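Local coordinates for protein mirolysin (Tannerella forsythia, PDB 6R7V) that is a zinc-dependent metallopeptidase of the pappalysin family, held here as a latent zymogen by a cysteine switch, and probably cleaves proteins once activated, at residues V50-D64 and N116-F128. The protein carries 1 engineered substitution. Numbering follows the deposited sequence.
Sequences VVHVVYNNSAQNISD and NGITRTSTSTETF
Two neighbouring parallel strands of the metallopeptidase's mixed sheet, 50-55 and 118-122, pair in register, their axes 4.7 Å apart. Odd-numbered residues of 50-55 bond through both N and O, beginning with Val51 N to Gly117 O (2.9 Å) and ending with Tyr55 O, which accepts from Thr123 N. Arg120 ties the strand to the loop leading into helix 64-77. Its chain bends at chi2 (-96°), bringing the guanidinium over Val53 CG2, and NH1 and NH2 grip Ile62 O end-on, at 2.6 and 2.9 Å. Both bonds lie close to the guanidinium plane, as does the salt bridge from NH2 to Asp64 OD2 (2.8 Å), so the flat, many-donor group is fixed in rotation. Nearby, the Tyr55 ring is sandwiched, with Ser122 CA over one face in a CH-pi contact and Asn61 CG over the opposite face. Beyond the strand end, Asn56 ND2 gives a nearly straight bond to Thr123 O (3.0 Å). On the face bearing His52, ND1 meets Thr119 OG1 at 2.7 Å in the ring plane, while NE2 bonds Asn153; the imidazole thus links strands on both sides. Val54 CG1 packs against Phe128 CZ at 3.5 Å. Beta-branched valines and threonines suit these extended strands, and Ile67 of helix 64-77 covers Val51, Val53 and Ile118, the helix-over-sheet layering typical of the N-terminal subdomain of metzincins.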
# COMPACT_ATOMS: atom_id res chain seq x y z
N VAL A 50 -10.07 9.15 0.51
CA VAL A 50 -11.48 8.84 0.37
C VAL A 50 -11.60 7.32 0.36
O VAL A 50 -10.86 6.62 -0.35
CB VAL A 50 -12.16 9.51 -0.84
CG1 VAL A 50 -11.46 9.17 -2.17
CG2 VAL A 50 -13.65 9.18 -0.90
N VAL A 51 -12.47 6.82 1.23
CA VAL A 51 -12.75 5.37 1.28
C VAL A 51 -14.08 5.10 0.62
O VAL A 51 -15.12 5.65 1.05
CB VAL A 51 -12.74 4.87 2.74
CG1 VAL A 51 -13.04 3.36 2.80
CG2 VAL A 51 -11.38 5.16 3.37
N HIS A 52 -14.06 4.25 -0.42
CA HIS A 52 -15.26 3.87 -1.15
C HIS A 52 -15.71 2.51 -0.71
O HIS A 52 -15.07 1.53 -1.12
CB HIS A 52 -15.04 3.85 -2.67
CG HIS A 52 -14.47 5.11 -3.24
ND1 HIS A 52 -15.23 6.25 -3.35
CD2 HIS A 52 -13.24 5.35 -3.75
CE1 HIS A 52 -14.44 7.16 -3.90
NE2 HIS A 52 -13.23 6.65 -4.18
N VAL A 53 -16.78 2.43 0.10
CA VAL A 53 -17.33 1.12 0.50
C VAL A 53 -18.32 0.70 -0.58
O VAL A 53 -19.29 1.43 -0.83
CB VAL A 53 -17.97 1.15 1.90
CG1 VAL A 53 -18.49 -0.24 2.30
CG2 VAL A 53 -17.00 1.68 2.94
N VAL A 54 -18.04 -0.44 -1.24
CA VAL A 54 -18.91 -0.95 -2.30
C VAL A 54 -19.45 -2.26 -1.77
O VAL A 54 -18.68 -3.18 -1.49
CB VAL A 54 -18.11 -1.09 -3.63
CG1 VAL A 54 -19.02 -1.60 -4.74
CG2 VAL A 54 -17.44 0.24 -4.03
N TYR A 55 -20.77 -2.34 -1.57
CA TYR A 55 -21.32 -3.47 -0.84
C TYR A 55 -22.50 -4.09 -1.51
O TYR A 55 -23.39 -3.39 -2.01
CB TYR A 55 -21.69 -3.01 0.61
CG TYR A 55 -22.78 -1.96 0.70
CD1 TYR A 55 -22.48 -0.61 0.57
CD2 TYR A 55 -24.10 -2.32 0.94
CE1 TYR A 55 -23.48 0.36 0.60
CE2 TYR A 55 -25.11 -1.37 0.97
CZ TYR A 55 -24.79 -0.02 0.82
OH TYR A 55 -25.78 0.92 0.89
N ASN A 56 -22.57 -5.42 -1.41
CA ASN A 56 -23.65 -6.22 -1.97
C ASN A 56 -24.55 -6.75 -0.85
O ASN A 56 -25.63 -7.25 -1.12
CB ASN A 56 -23.04 -7.38 -2.77
CG ASN A 56 -23.99 -8.41 -3.33
OD1 ASN A 56 -23.92 -9.61 -2.99
ND2 ASN A 56 -24.93 -7.96 -4.17
N ASN A 57 -24.11 -6.63 0.40
CA ASN A 57 -24.85 -7.10 1.57
C ASN A 57 -24.39 -6.34 2.83
O ASN A 57 -23.47 -5.53 2.77
CB ASN A 57 -24.71 -8.64 1.72
CG ASN A 57 -23.29 -9.12 1.89
OD1 ASN A 57 -22.48 -8.51 2.60
ND2 ASN A 57 -22.96 -10.21 1.22
N SER A 58 -25.03 -6.59 3.97
CA SER A 58 -24.76 -5.89 5.23
C SER A 58 -23.37 -6.16 5.75
O SER A 58 -22.75 -5.21 6.22
CB SER A 58 -25.78 -6.27 6.30
OG SER A 58 -25.88 -7.69 6.39
N ALA A 59 -22.86 -7.42 5.63
CA ALA A 59 -21.49 -7.71 6.10
C ALA A 59 -20.46 -6.83 5.40
O ALA A 59 -19.44 -6.42 6.00
CB ALA A 59 -21.16 -9.17 5.83
N GLN A 60 -20.69 -6.55 4.11
CA GLN A 60 -19.75 -5.76 3.31
C GLN A 60 -19.87 -4.25 3.58
O GLN A 60 -18.95 -3.48 3.26
CB GLN A 60 -19.98 -6.04 1.83
CG GLN A 60 -19.52 -7.44 1.46
CD GLN A 60 -20.03 -7.91 0.13
OE1 GLN A 60 -20.43 -7.11 -0.72
NE2 GLN A 60 -19.98 -9.21 -0.11
N ASN A 61 -20.97 -3.84 4.18
CA ASN A 61 -21.21 -2.43 4.50
C ASN A 61 -20.60 -2.13 5.86
O ASN A 61 -21.30 -1.95 6.85
CB ASN A 61 -22.71 -2.19 4.49
CG ASN A 61 -23.11 -0.75 4.40
OD1 ASN A 61 -22.28 0.15 4.20
ND2 ASN A 61 -24.41 -0.51 4.56
N ILE A 62 -19.27 -2.07 5.91
CA ILE A 62 -18.53 -1.94 7.17
C ILE A 62 -18.72 -0.57 7.83
O ILE A 62 -18.95 0.42 7.16
CB ILE A 62 -17.03 -2.29 6.98
CG1 ILE A 62 -16.34 -1.30 6.01
CG2 ILE A 62 -16.90 -3.75 6.51
CD1 ILE A 62 -14.78 -1.34 6.12
N SER A 63 -18.57 -0.53 9.16
CA SER A 63 -18.86 0.64 9.97
C SER A 63 -17.87 1.80 9.77
O SER A 63 -16.71 1.61 9.37
CB SER A 63 -18.90 0.27 11.45
OG SER A 63 -17.60 0.03 11.98
N ASP A 64 -18.34 3.02 10.07
CA ASP A 64 -17.48 4.19 10.01
C ASP A 64 -16.31 4.01 10.99
O ASP A 64 -15.16 4.33 10.65
CB ASP A 64 -18.27 5.46 10.39
CG ASP A 64 -19.21 6.04 9.36
OD1 ASP A 64 -19.83 7.08 9.65
OD2 ASP A 64 -19.32 5.46 8.24
N ASN A 116 -17.47 13.39 4.70
CA ASN A 116 -16.74 12.78 5.81
C ASN A 116 -15.60 11.92 5.24
O ASN A 116 -14.86 11.30 6.01
CB ASN A 116 -17.66 11.93 6.72
CG ASN A 116 -18.32 10.75 6.02
OD1 ASN A 116 -18.30 10.62 4.79
ND2 ASN A 116 -18.93 9.86 6.79
N GLY A 117 -15.49 11.84 3.89
CA GLY A 117 -14.45 11.09 3.19
C GLY A 117 -14.76 9.61 3.04
O GLY A 117 -13.86 8.81 2.74
N ILE A 118 -16.03 9.22 3.27
CA ILE A 118 -16.49 7.86 3.11
C ILE A 118 -17.66 7.87 2.13
O ILE A 118 -18.65 8.62 2.34
CB ILE A 118 -16.90 7.23 4.47
CG1 ILE A 118 -15.70 7.20 5.46
CG2 ILE A 118 -17.52 5.82 4.25
CD1 ILE A 118 -16.09 6.91 6.94
N THR A 119 -17.57 7.07 1.06
CA THR A 119 -18.71 6.93 0.14
C THR A 119 -19.28 5.54 0.33
O THR A 119 -18.57 4.63 0.76
CB THR A 119 -18.33 7.17 -1.31
OG1 THR A 119 -17.49 6.11 -1.80
CG2 THR A 119 -17.66 8.54 -1.55
N ARG A 120 -20.56 5.38 0.02
CA ARG A 120 -21.27 4.12 0.14
C ARG A 120 -22.00 3.85 -1.15
O ARG A 120 -22.83 4.67 -1.57
CB ARG A 120 -22.28 4.16 1.30
CG ARG A 120 -21.72 4.62 2.65
CD ARG A 120 -21.37 3.43 3.47
NE ARG A 120 -20.74 3.77 4.75
CZ ARG A 120 -20.14 2.87 5.49
NH1 ARG A 120 -20.10 1.60 5.10
NH2 ARG A 120 -19.56 3.22 6.64
N THR A 121 -21.72 2.71 -1.78
CA THR A 121 -22.34 2.34 -3.05
C THR A 121 -22.85 0.94 -2.96
O THR A 121 -22.07 -0.00 -2.81
CB THR A 121 -21.33 2.45 -4.22
OG1 THR A 121 -20.70 3.74 -4.19
CG2 THR A 121 -22.00 2.18 -5.60
N SER A 122 -24.18 0.77 -3.07
CA SER A 122 -24.75 -0.57 -3.11
C SER A 122 -24.53 -1.11 -4.53
O SER A 122 -24.48 -0.33 -5.51
CB SER A 122 -26.22 -0.55 -2.71
OG SER A 122 -27.02 0.12 -3.67
N THR A 123 -24.31 -2.42 -4.63
CA THR A 123 -24.04 -3.04 -5.91
C THR A 123 -24.69 -4.40 -6.03
O THR A 123 -24.91 -5.07 -5.02
CB THR A 123 -22.50 -3.15 -6.13
OG1 THR A 123 -22.24 -3.64 -7.45
CG2 THR A 123 -21.80 -4.06 -5.11
N SER A 124 -24.93 -4.80 -7.28
CA SER A 124 -25.40 -6.12 -7.66
C SER A 124 -24.20 -7.06 -7.87
O SER A 124 -24.42 -8.27 -7.93
CB SER A 124 -26.20 -6.02 -8.96
OG SER A 124 -27.48 -5.45 -8.73
N THR A 125 -22.95 -6.54 -8.00
CA THR A 125 -21.79 -7.38 -8.21
C THR A 125 -21.50 -8.17 -6.93
O THR A 125 -21.39 -7.57 -5.86
CB THR A 125 -20.61 -6.51 -8.64
OG1 THR A 125 -20.96 -5.88 -9.86
CG2 THR A 125 -19.33 -7.30 -8.81
N GLU A 126 -21.42 -9.50 -7.03
CA GLU A 126 -21.15 -10.32 -5.85
C GLU A 126 -19.68 -10.31 -5.45
O GLU A 126 -19.36 -10.25 -4.26
CB GLU A 126 -21.60 -11.76 -6.09
CG GLU A 126 -23.09 -11.96 -5.86
CD GLU A 126 -23.49 -13.38 -5.51
OE1 GLU A 126 -24.42 -13.53 -4.68
OE2 GLU A 126 -22.87 -14.33 -6.03
N THR A 127 -18.79 -10.39 -6.44
CA THR A 127 -17.35 -10.43 -6.21
C THR A 127 -16.64 -9.56 -7.23
O THR A 127 -16.93 -9.70 -8.43
CB THR A 127 -16.84 -11.89 -6.28
OG1 THR A 127 -17.64 -12.73 -5.43
CG2 THR A 127 -15.37 -12.03 -5.89
N PHE A 128 -15.69 -8.69 -6.80
CA PHE A 128 -14.97 -7.83 -7.72
C PHE A 128 -13.71 -8.52 -8.17
O PHE A 128 -13.15 -9.35 -7.45
CB PHE A 128 -14.66 -6.48 -7.07
CG PHE A 128 -15.92 -5.65 -7.00
CD1 PHE A 128 -16.76 -5.73 -5.90
CD2 PHE A 128 -16.34 -4.90 -8.10
CE1 PHE A 128 -17.97 -5.03 -5.87
CE2 PHE A 128 -17.54 -4.19 -8.06
CZ PHE A 128 -18.33 -4.22 -6.93
O HOH W 1 -18.56 3.72 -2.54
O HOH W 2 -21.21 -10.50 -2.32
O HOH W 3 -26.98 -5.38 -3.33
O HOH W 4 -19.93 -7.48 -3.53
O HOH W 5 -21.00 6.20 6.10